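Local coordinates for uncharacterized protein (Thermus thermophilus, PDB 2DBS) that is of unknown function but folds into a small alpha/beta chain with a mixed three-stranded sheet and two helices, assembled as two subunits, at residues Glu10-Gly13 / Val14-Gln17; Met16-Leu19 / Leu20-Leu24; Glu27-Pro30 / Thr31-Leu34; Leu39-Pro42 / Glu43-Ala46; Ala45-Ala48 / Leu49-Met53. One frame throughout, in Å; residues are numbered along the deposited sequence.

Contact 1. Residues Glu10-Gly13 / Val14-Gln17; sequences ELDG and VLMQ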
# COMPACT_ATOMS: atom_id res chain seq x y z
N GLU B 10 -8.33 6.81 -15.18
CA GLU B 10 -8.40 8.23 -14.85
C GLU B 10 -7.38 8.54 -13.74
O GLU B 10 -6.54 9.44 -13.88
CB GLU B 10 -9.81 8.58 -14.38
CG GLU B 10 -9.98 10.01 -13.95
CD GLU B 10 -11.35 10.27 -13.40
OE1 GLU B 10 -11.61 11.42 -12.99
OE2 GLU B 10 -12.16 9.31 -13.38
N LEU B 11 -7.47 7.81 -12.63
CA LEU B 11 -6.56 8.03 -11.52
C LEU B 11 -5.09 7.89 -11.91
O LEU B 11 -4.21 8.51 -11.31
CB LEU B 11 -6.88 7.07 -10.36
CG LEU B 11 -8.11 7.37 -9.50
CD1 LEU B 11 -8.17 6.36 -8.36
CD2 LEU B 11 -8.04 8.78 -8.95
N ASP B 12 -4.82 7.06 -12.92
CA ASP B 12 -3.45 6.87 -13.34
C ASP B 12 -3.04 8.14 -14.03
O ASP B 12 -1.87 8.54 -14.00
CB ASP B 12 -3.35 5.70 -14.31
CG ASP B 12 -1.93 5.18 -14.42
OD1 ASP B 12 -1.01 6.00 -14.64
OD2 ASP B 12 -1.75 3.95 -14.27
N GLY B 13 -4.02 8.79 -14.65
CA GLY B 13 -3.75 10.04 -15.33
C GLY B 13 -3.31 11.05 -14.30
O GLY B 13 -2.25 11.66 -14.44
N VAL B 14 -4.13 11.22 -13.25
CA VAL B 14 -3.83 12.18 -12.18
C VAL B 14 -2.47 11.90 -11.57
O VAL B 14 -1.78 12.83 -11.14
CB VAL B 14 -4.89 12.14 -11.07
CG1 VAL B 14 -4.62 13.27 -10.07
CG2 VAL B 14 -6.27 12.25 -11.68
N LEU B 15 -2.09 10.63 -11.53
CA LEU B 15 -0.81 10.22 -10.98
C LEU B 15 0.35 10.74 -11.81
O LEU B 15 1.31 11.27 -11.27
CB LEU B 15 -0.73 8.69 -10.88
CG LEU B 15 0.57 8.13 -10.31
CD1 LEU B 15 0.72 8.44 -8.82
CD2 LEU B 15 0.57 6.65 -10.52
N MSE B 16 0.27 10.59 -13.13
CA MSE B 16 1.36 11.07 -13.97
C MSE B 16 1.52 12.59 -13.98
O MSE B 16 2.64 13.09 -14.14
CB MSE B 16 1.25 10.55 -15.42
CG MSE B 16 2.52 10.82 -16.27
SE MSE B 16 4.31 10.26 -15.47
CE MSE B 16 3.69 8.92 -14.20
N GLN B 17 0.43 13.33 -13.81
CA GLN B 17 0.52 14.79 -13.76
C GLN B 17 1.45 15.16 -12.60
O GLN B 17 2.26 16.08 -12.71
CB GLN B 17 -0.86 15.41 -13.58
CG GLN B 17 -1.77 15.11 -14.76
CD GLN B 17 -3.10 15.82 -14.68
OE1 GLN B 17 -3.14 17.03 -14.47
NE2 GLN B 17 -4.20 15.08 -14.86
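Gln17 meets Gly13 O with both its backbone N-H and its side chain on helix 8-20, and the backbone part belongs to a run of four successive hydrogen bonds. Val14 N donates to Glu10 O over 3.1 Å, and Leu15 N to Leu11 O over 3.0 Å with a more bent N-H angle of 142°. Met16 N follows with Asp12 O at 3.1 Å, and Gln17 N with Gly13 O at 3.2 Å. This i to i+4 pattern is that of a regular alpha-helix, which here lies against the sheet: Leu11 and Leu15 reach Phe68 of strand 63-69, and Leu15 also meets Leu34, while Val14 packs on Pro73 at the start of strand 72-79. The remaining contacts are those of side chains with main-chain carbonyls. Val14 has CG2 beside its own backbone N, which brings that methyl to 3.6 Å from Glu10 O, alongside the hydrogen bond that the same oxygen accepts. On Leu15 it is CB that touches, 3.3 Å from Asp12 O, and CG, anti to the backbone N at chi1 -180°, carries the branched end onward to the strands. Gln17 rests CG at 3.5 Å from Gly13 O, and beyond CG its chain is extended, running back alongside the Gly13 carbonyl so that NE2 comes to 4.0 Å from Gly13 O.

Contact 2. Residues Met16-Leu19 / Leu20-Leu24; sequences MQYL and LEADL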
# COMPACT_ATOMS: atom_id res chain seq x y z
N MSE B 16 0.27 10.59 -13.13
CA MSE B 16 1.36 11.07 -13.97
C MSE B 16 1.52 12.59 -13.98
O MSE B 16 2.64 13.09 -14.14
CB MSE B 16 1.25 10.55 -15.42
CG MSE B 16 2.52 10.82 -16.27
SE MSE B 16 4.31 10.26 -15.47
CE MSE B 16 3.69 8.92 -14.20
N GLN B 17 0.43 13.33 -13.81
CA GLN B 17 0.52 14.79 -13.76
C GLN B 17 1.45 15.16 -12.60
O GLN B 17 2.26 16.08 -12.71
CB GLN B 17 -0.86 15.41 -13.58
CG GLN B 17 -1.77 15.11 -14.76
CD GLN B 17 -3.10 15.82 -14.68
OE1 GLN B 17 -3.14 17.03 -14.47
NE2 GLN B 17 -4.20 15.08 -14.86
N TYR B 18 1.32 14.41 -11.51
CA TYR B 18 2.15 14.60 -10.32
C TYR B 18 3.57 14.12 -10.57
O TYR B 18 4.53 14.81 -10.26
CB TYR B 18 1.55 13.83 -9.15
CG TYR B 18 0.55 14.60 -8.32
CD1 TYR B 18 0.97 15.40 -7.26
CD2 TYR B 18 -0.82 14.51 -8.57
CE1 TYR B 18 0.04 16.09 -6.46
CE2 TYR B 18 -1.75 15.19 -7.79
CZ TYR B 18 -1.31 15.98 -6.74
OH TYR B 18 -2.22 16.67 -5.96
N LEU B 19 3.70 12.92 -11.11
CA LEU B 19 5.02 12.39 -11.39
C LEU B 19 5.79 13.33 -12.30
O LEU B 19 6.99 13.54 -12.13
CB LEU B 19 4.91 11.00 -12.01
CG LEU B 19 4.85 9.87 -10.96
CD1 LEU B 19 6.25 9.68 -10.42
CD2 LEU B 19 3.89 10.21 -9.83
N LEU B 20 5.08 13.91 -13.26
CA LEU B 20 5.69 14.84 -14.18
C LEU B 20 5.74 16.27 -13.63
O LEU B 20 6.79 16.71 -13.12
CB LEU B 20 4.94 14.83 -15.51
CG LEU B 20 5.11 13.55 -16.31
CD1 LEU B 20 4.25 13.63 -17.53
CD2 LEU B 20 6.58 13.32 -16.68
N GLU B 21 4.63 16.99 -13.73
CA GLU B 21 4.59 18.37 -13.26
C GLU B 21 4.69 18.53 -11.73
O GLU B 21 4.07 19.40 -11.12
CB GLU B 21 3.35 19.08 -13.82
CG GLU B 21 3.45 19.27 -15.32
CD GLU B 21 2.49 20.30 -15.86
OE1 GLU B 21 1.26 20.07 -15.79
OE2 GLU B 21 2.98 21.34 -16.36
N ALA B 22 5.50 17.67 -11.13
CA ALA B 22 5.74 17.70 -9.69
C ALA B 22 7.04 16.95 -9.37
O ALA B 22 7.29 16.60 -8.21
CB ALA B 22 4.57 17.09 -8.94
N ASP B 23 7.85 16.71 -10.41
CA ASP B 23 9.15 16.04 -10.28
C ASP B 23 9.14 14.81 -9.35
O ASP B 23 9.84 14.78 -8.33
CB ASP B 23 10.19 17.07 -9.80
CG ASP B 23 11.59 16.47 -9.60
OD1 ASP B 23 12.49 17.20 -9.11
OD2 ASP B 23 11.80 15.28 -9.92
N LEU B 24 8.37 13.80 -9.70
CA LEU B 24 8.31 12.61 -8.86
C LEU B 24 8.94 11.42 -9.58
O LEU B 24 9.45 10.48 -8.95
CB LEU B 24 6.85 12.32 -8.52
CG LEU B 24 6.49 12.16 -7.04
CD1 LEU B 24 7.20 13.22 -6.21
CD2 LEU B 24 4.99 12.25 -6.87
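Leu20 packs against the selenomethionine Met16 one turn back as helix 8-20 comes to its end. Its N-H reaches Met16 O over 2.7 Å. With CG of Leu20 beside its own backbone N (chi1 -69°), the branch lies against the bent Met16 chain: Met16 SE is 3.5 Å from Leu20 CG, and Met16 CG equally far from Leu20 CD1, the two side chains meeting at a slant. Glu21 adds its CB, 3.4 Å from Gln17 O. The position of the Ala22 methyl beside Tyr18 is doubtful, because the model is too tight there. At Asp23, where phi is positive (43°), the chain reverses. This is the C-prime residue of a Schellman motif: Asp23 N bonds to Leu20 O at 2.9 Å, and Leu24 N to Leu19 O at 2.8 Å in a fairly straight N-H line of 167°. The turn brings Leu24 back over Leu19, their side chains crossing at about a right angle. Leu19 CD1 is pressed to 3.3 Å from Leu24 CB, tighter than normal van der Waals contact, whereas Leu19 CD2 has ordinary spacing to Leu24 CD2. Around this helix end, Leu19 packs on Leu25 and Leu28 of the loop leading to strand 33-38, Tyr18 lies on Arg72 and Pro73 of strand 72-79, and Val85 of the second subunit packs on Tyr18 and Leu24.

Contact 3. Residues Glu27-Pro30 / Thr31-Leu34; sequences ELPP and TYRL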
# COMPACT_ATOMS: atom_id res chain seq x y z
N GLU B 27 12.09 9.44 -8.39
CA GLU B 27 12.18 8.35 -7.43
C GLU B 27 11.57 7.01 -7.86
O GLU B 27 11.66 6.01 -7.14
CB GLU B 27 11.62 8.81 -6.08
CG GLU B 27 12.60 9.72 -5.34
CD GLU B 27 12.07 10.18 -3.99
OE1 GLU B 27 11.14 11.02 -3.96
OE2 GLU B 27 12.60 9.70 -2.96
N LEU B 28 10.97 6.98 -9.05
CA LEU B 28 10.37 5.76 -9.58
C LEU B 28 11.42 4.97 -10.32
O LEU B 28 12.35 5.55 -10.88
CB LEU B 28 9.25 6.10 -10.56
CG LEU B 28 7.81 6.21 -10.06
CD1 LEU B 28 6.89 6.56 -11.21
CD2 LEU B 28 7.40 4.89 -9.44
N PRO B 29 11.29 3.63 -10.35
CA PRO B 29 12.23 2.73 -11.05
C PRO B 29 12.04 2.85 -12.58
O PRO B 29 10.95 3.21 -13.05
CB PRO B 29 11.83 1.34 -10.54
CG PRO B 29 11.09 1.62 -9.25
CD PRO B 29 10.31 2.86 -9.56
N PRO B 30 13.08 2.52 -13.38
CA PRO B 30 12.95 2.62 -14.84
C PRO B 30 11.79 1.75 -15.29
O PRO B 30 10.96 2.18 -16.08
CB PRO B 30 14.28 2.08 -15.34
CG PRO B 30 14.54 0.97 -14.37
CD PRO B 30 14.22 1.64 -13.03
N THR B 31 11.77 0.52 -14.78
CA THR B 31 10.72 -0.43 -15.10
C THR B 31 9.99 -0.80 -13.80
O THR B 31 10.63 -1.07 -12.79
CB THR B 31 11.32 -1.71 -15.76
OG1 THR B 31 12.24 -2.33 -14.87
CG2 THR B 31 12.06 -1.36 -17.03
N TYR B 32 8.66 -0.78 -13.83
CA TYR B 32 7.83 -1.12 -12.67
C TYR B 32 6.37 -1.37 -13.05
O TYR B 32 5.92 -1.05 -14.16
CB TYR B 32 7.87 -0.01 -11.60
CG TYR B 32 7.30 1.28 -12.12
CD1 TYR B 32 8.13 2.26 -12.68
CD2 TYR B 32 5.92 1.48 -12.17
CE1 TYR B 32 7.60 3.40 -13.29
CE2 TYR B 32 5.37 2.62 -12.78
CZ TYR B 32 6.22 3.57 -13.34
OH TYR B 32 5.71 4.69 -13.97
N ARG B 33 5.63 -1.95 -12.11
CA ARG B 33 4.20 -2.25 -12.27
C ARG B 33 3.48 -1.39 -11.24
O ARG B 33 3.65 -1.56 -10.04
CB ARG B 33 3.90 -3.74 -12.02
CG ARG B 33 4.70 -4.69 -12.91
CD ARG B 33 3.97 -5.99 -13.18
NE ARG B 33 4.67 -6.83 -14.16
CZ ARG B 33 4.74 -6.59 -15.48
NH1 ARG B 33 4.14 -5.52 -16.00
NH2 ARG B 33 5.40 -7.43 -16.27
N LEU B 34 2.66 -0.47 -11.73
CA LEU B 34 1.95 0.44 -10.87
C LEU B 34 0.65 -0.10 -10.30
O LEU B 34 -0.26 -0.45 -11.03
CB LEU B 34 1.65 1.71 -11.65
CG LEU B 34 0.87 2.76 -10.87
CD1 LEU B 34 1.86 3.60 -10.08
CD2 LEU B 34 0.06 3.62 -11.83
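From Leu28 to Tyr32 the backbone is extended except at Pro30, whose helix-like torsions put a bend in the chain that swings the Tyr32 side chain back toward Leu28 and Pro29, with no hydrogen bond between residues 27-30 and 31-34. The Tyr32 ring carries the contact. Its CG sits between the backbone N and the carbonyl carbon (chi1 63°), a crowded position that folds the ring inward along the turn. Over one ring face stands Leu28 CD2, 4.2 Å from the ring centroid and only 11° off the normal, a CH-pi contact. The other methyl of Leu28, CD1, reaches past the ring carbons to the phenol end, lying 3.7 Å from Tyr32 CZ and 3.5 Å from Tyr32 OH. The loop thus sets a leucine over the face and a proline at the edge of an aromatic ring just before strand 33-38 begins, where Arg33 makes backbone hydrogen bonds with Pro62 and Val64 and so joins the neighbouring strand 63-69. At that edge, near the ring plane, Pro29 O is 3.0 Å from Tyr32 CD1; the two side chains cross at about a right angle, with Pro29 CD 3.9 Å from Tyr32 CD1. Pro29 CB also lies 3.5 Å from Thr31 O. The Thr31 hydroxyl is hydrogen-bonded to the carbonyl of Gly60, and Val64 packs against Leu28, Pro29 and Tyr32.

Contact 4. Residues Leu39-Pro42 / Glu43-Ala46; sequences LDEP and EVAA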
# COMPACT_ATOMS: atom_id res chain seq x y z
N LEU B 39 -7.59 4.36 -1.38
CA LEU B 39 -7.97 3.97 -0.01
C LEU B 39 -9.39 4.32 0.42
O LEU B 39 -9.88 3.74 1.38
CB LEU B 39 -6.99 4.54 1.01
CG LEU B 39 -5.59 3.94 0.96
CD1 LEU B 39 -4.82 4.41 2.17
CD2 LEU B 39 -5.65 2.40 0.92
N ASP B 40 -10.04 5.25 -0.26
CA ASP B 40 -11.41 5.58 0.10
C ASP B 40 -12.43 5.19 -0.96
O ASP B 40 -13.57 5.65 -0.93
CB ASP B 40 -11.56 7.06 0.48
CG ASP B 40 -11.26 8.02 -0.67
OD1 ASP B 40 -11.45 7.65 -1.84
OD2 ASP B 40 -10.85 9.16 -0.36
N GLU B 41 -12.03 4.33 -1.89
CA GLU B 41 -12.92 3.83 -2.95
C GLU B 41 -12.74 2.31 -2.99
O GLU B 41 -12.07 1.77 -3.87
CB GLU B 41 -12.56 4.49 -4.28
CG GLU B 41 -12.77 6.00 -4.16
CD GLU B 41 -12.74 6.77 -5.46
OE1 GLU B 41 -13.49 6.40 -6.40
OE2 GLU B 41 -11.98 7.78 -5.51
N PRO B 42 -13.37 1.60 -2.03
CA PRO B 42 -13.32 0.15 -1.88
C PRO B 42 -13.57 -0.67 -3.12
O PRO B 42 -12.81 -1.59 -3.42
CB PRO B 42 -14.36 -0.13 -0.79
CG PRO B 42 -15.33 1.00 -0.96
CD PRO B 42 -14.41 2.17 -1.16
N GLU B 43 -14.63 -0.34 -3.84
CA GLU B 43 -14.97 -1.07 -5.05
C GLU B 43 -13.82 -1.00 -6.08
O GLU B 43 -13.55 -1.97 -6.80
CB GLU B 43 -16.29 -0.53 -5.62
CG GLU B 43 -17.58 -1.34 -5.24
CD GLU B 43 -17.98 -1.32 -3.75
OE1 GLU B 43 -17.18 -1.79 -2.90
OE2 GLU B 43 -19.10 -0.85 -3.42
N VAL B 44 -13.13 0.14 -6.11
CA VAL B 44 -12.01 0.37 -7.04
C VAL B 44 -10.68 -0.21 -6.55
O VAL B 44 -9.92 -0.81 -7.31
CB VAL B 44 -11.81 1.88 -7.27
CG1 VAL B 44 -10.88 2.10 -8.44
CG2 VAL B 44 -13.15 2.56 -7.50
N ALA B 45 -10.38 0.01 -5.27
CA ALA B 45 -9.13 -0.46 -4.68
C ALA B 45 -9.03 -1.98 -4.68
O ALA B 45 -7.97 -2.55 -4.90
CB ALA B 45 -9.00 0.08 -3.27
N ALA B 46 -10.15 -2.64 -4.42
CA ALA B 46 -10.20 -4.09 -4.38
C ALA B 46 -9.90 -4.68 -5.75
O ALA B 46 -9.22 -5.71 -5.86
CB ALA B 46 -11.56 -4.55 -3.88
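Glu41, at the N-cap position of helix 42-53, lies side by side with Val44, the two side chains pointing the same way. Starting at its CB, the glutamate is 3.8 Å from Val44 CG2. CG sits beside the backbone N (chi1 -62°), and the chain then runs out extended, leading the carboxylate along the flank of the valine, where Glu41 OE1 lies 4.0 Å from Val44 CG2. At the tip OE1 forms a salt bridge with Arg7. The Glu41 carbonyl opens the helix: Ala45 N bonds to Glu41 O at 2.8 Å, and Val44 N makes a weak bond to the same oxygen, its N-H angle only 127°. In the next step Ala46 N reaches Pro42 O at 3.0 Å. Pro42, as the first helical residue, has no N-H to offer, and it also touches Asp40 of the second subunit, while Ala45 packs on Leu39 of that chain. Chemically, Glu41 divides its labour: the backbone oxygen accepts the first helical N-H bonds, CB rests on the apolar Val44, and the carboxylate is paired with Arg7, which probably stabilises its charged form.

Contact 5. Residues Ala45-Ala48 / Leu49-Met53; sequences AAQA and LAWAM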
# COMPACT_ATOMS: atom_id res chain seq x y z
N ALA B 45 -10.38 0.01 -5.27
CA ALA B 45 -9.13 -0.46 -4.68
C ALA B 45 -9.03 -1.98 -4.68
O ALA B 45 -7.97 -2.55 -4.90
CB ALA B 45 -9.00 0.08 -3.27
N ALA B 46 -10.15 -2.64 -4.42
CA ALA B 46 -10.20 -4.09 -4.38
C ALA B 46 -9.90 -4.68 -5.75
O ALA B 46 -9.22 -5.71 -5.86
CB ALA B 46 -11.56 -4.55 -3.88
N GLN B 47 -10.40 -4.04 -6.80
CA GLN B 47 -10.16 -4.52 -8.16
C GLN B 47 -8.68 -4.42 -8.48
O GLN B 47 -8.08 -5.34 -9.04
CB GLN B 47 -10.95 -3.69 -9.18
CG GLN B 47 -12.44 -3.56 -8.89
CD GLN B 47 -13.15 -4.90 -8.68
OE1 GLN B 47 -13.01 -5.53 -7.62
NE2 GLN B 47 -13.90 -5.35 -9.68
N ALA B 48 -8.09 -3.27 -8.14
CA ALA B 48 -6.68 -3.03 -8.38
C ALA B 48 -5.78 -4.06 -7.69
O ALA B 48 -4.77 -4.46 -8.27
CB ALA B 48 -6.30 -1.64 -7.92
N LEU B 49 -6.12 -4.49 -6.48
CA LEU B 49 -5.28 -5.49 -5.79
C LEU B 49 -5.49 -6.86 -6.43
O LEU B 49 -4.57 -7.68 -6.48
CB LEU B 49 -5.59 -5.57 -4.28
CG LEU B 49 -4.60 -6.40 -3.42
CD1 LEU B 49 -3.23 -5.73 -3.42
CD2 LEU B 49 -5.09 -6.56 -1.98
N ALA B 50 -6.69 -7.12 -6.94
CA ALA B 50 -6.99 -8.37 -7.60
C ALA B 50 -6.03 -8.53 -8.77
O ALA B 50 -5.36 -9.55 -8.92
CB ALA B 50 -8.41 -8.37 -8.11
N TRP B 51 -5.92 -7.49 -9.60
CA TRP B 51 -5.04 -7.60 -10.75
C TRP B 51 -3.57 -7.69 -10.38
O TRP B 51 -2.77 -8.27 -11.12
CB TRP B 51 -5.38 -6.48 -11.71
CG TRP B 51 -6.86 -6.53 -11.94
CD1 TRP B 51 -7.63 -7.65 -11.96
CD2 TRP B 51 -7.77 -5.43 -12.02
NE1 TRP B 51 -8.95 -7.33 -12.05
CE2 TRP B 51 -9.07 -5.97 -12.10
CE3 TRP B 51 -7.62 -4.04 -12.06
CZ2 TRP B 51 -10.21 -5.17 -12.18
CZ3 TRP B 51 -8.76 -3.24 -12.14
CH2 TRP B 51 -10.04 -3.81 -12.21
N ALA B 52 -3.21 -7.17 -9.21
CA ALA B 52 -1.83 -7.23 -8.75
C ALA B 52 -1.54 -8.64 -8.22
O ALA B 52 -0.40 -9.09 -8.22
CB ALA B 52 -1.59 -6.21 -7.66
N MSE B 53 -2.60 -9.33 -7.78
CA MSE B 53 -2.48 -10.69 -7.25
C MSE B 53 -2.51 -11.75 -8.35
O MSE B 53 -1.60 -12.57 -8.44
CB MSE B 53 -3.62 -11.01 -6.28
CG MSE B 53 -3.69 -10.16 -5.02
SE MSE B 53 -5.14 -10.76 -3.86
CE MSE B 53 -4.19 -12.10 -2.85
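Ala45 to Ala48 hand their carbonyls, in turn, to the amides of Leu49 to Ala52, giving four consecutive i to i+4 bonds of the alpha-helix 42-53. Leu49 N to Ala45 O, Ala50 N to Ala46 O and Trp51 N to Gln47 O are each 3.1 Å, and Ala52 N to Ala48 O is stretched to 3.3 Å near the helix end. Among the side chains, Trp51 dominates. Its CG lies beside the backbone N (chi1 -51°), and a chi2 of -34° lays the indole back over the preceding turn. The backbone oxygen Gln47 O faces the indole over its centre, 3.0 Å from Trp51 CD2, and farther along, the six-membered ring slides across the glutamine's CB, with Trp51 CH2 3.2 Å from Gln47 CB, so the packing is close. Past that point the Gln47 chain bends at chi2, and its amide plane stands 64° from the indole. Ala50 sets its CB 3.2 Å from Gln47 O as well. On its inner side the helix is part of the beta-alpha-beta unit with strands 33-38 and 63-69: Ala48 rests on Leu37 and Ala52 on Val35. Separately, Leu49 and Met53 make contacts with Arg75 of the second subunit. Chemically, Gln47 O is bonded by the Trp51 N-H and covered by the indole face and the Ala50 methyl, which probably limits its access to water although Trp51 itself lies at the surface.

The five contacts follow the chain in order, all within residues 10-53. Contacts 1 and 2 share helix 8-20 and residues Met16 and Gln17, their centres about 9 Å apart; contacts 4 and 5 share helix 42-53 and residues Ala45 and Ala46 at the same spacing. Contact 3 lies between, at the start of strand 33-38, and touches both earlier contacts: Leu34 packs on Asp12 and Leu15, Leu28 on Leu19. Contacts 4 and 5 do not touch the first three; the centres of contacts 2 and 5, about 24 Å apart, lie on opposite sides of the chain's centre. Strand 33-38 thus links the two helices. Contacts 2 to 5 reach the second subunit, contact 3 through Glu27; contact 1 does not.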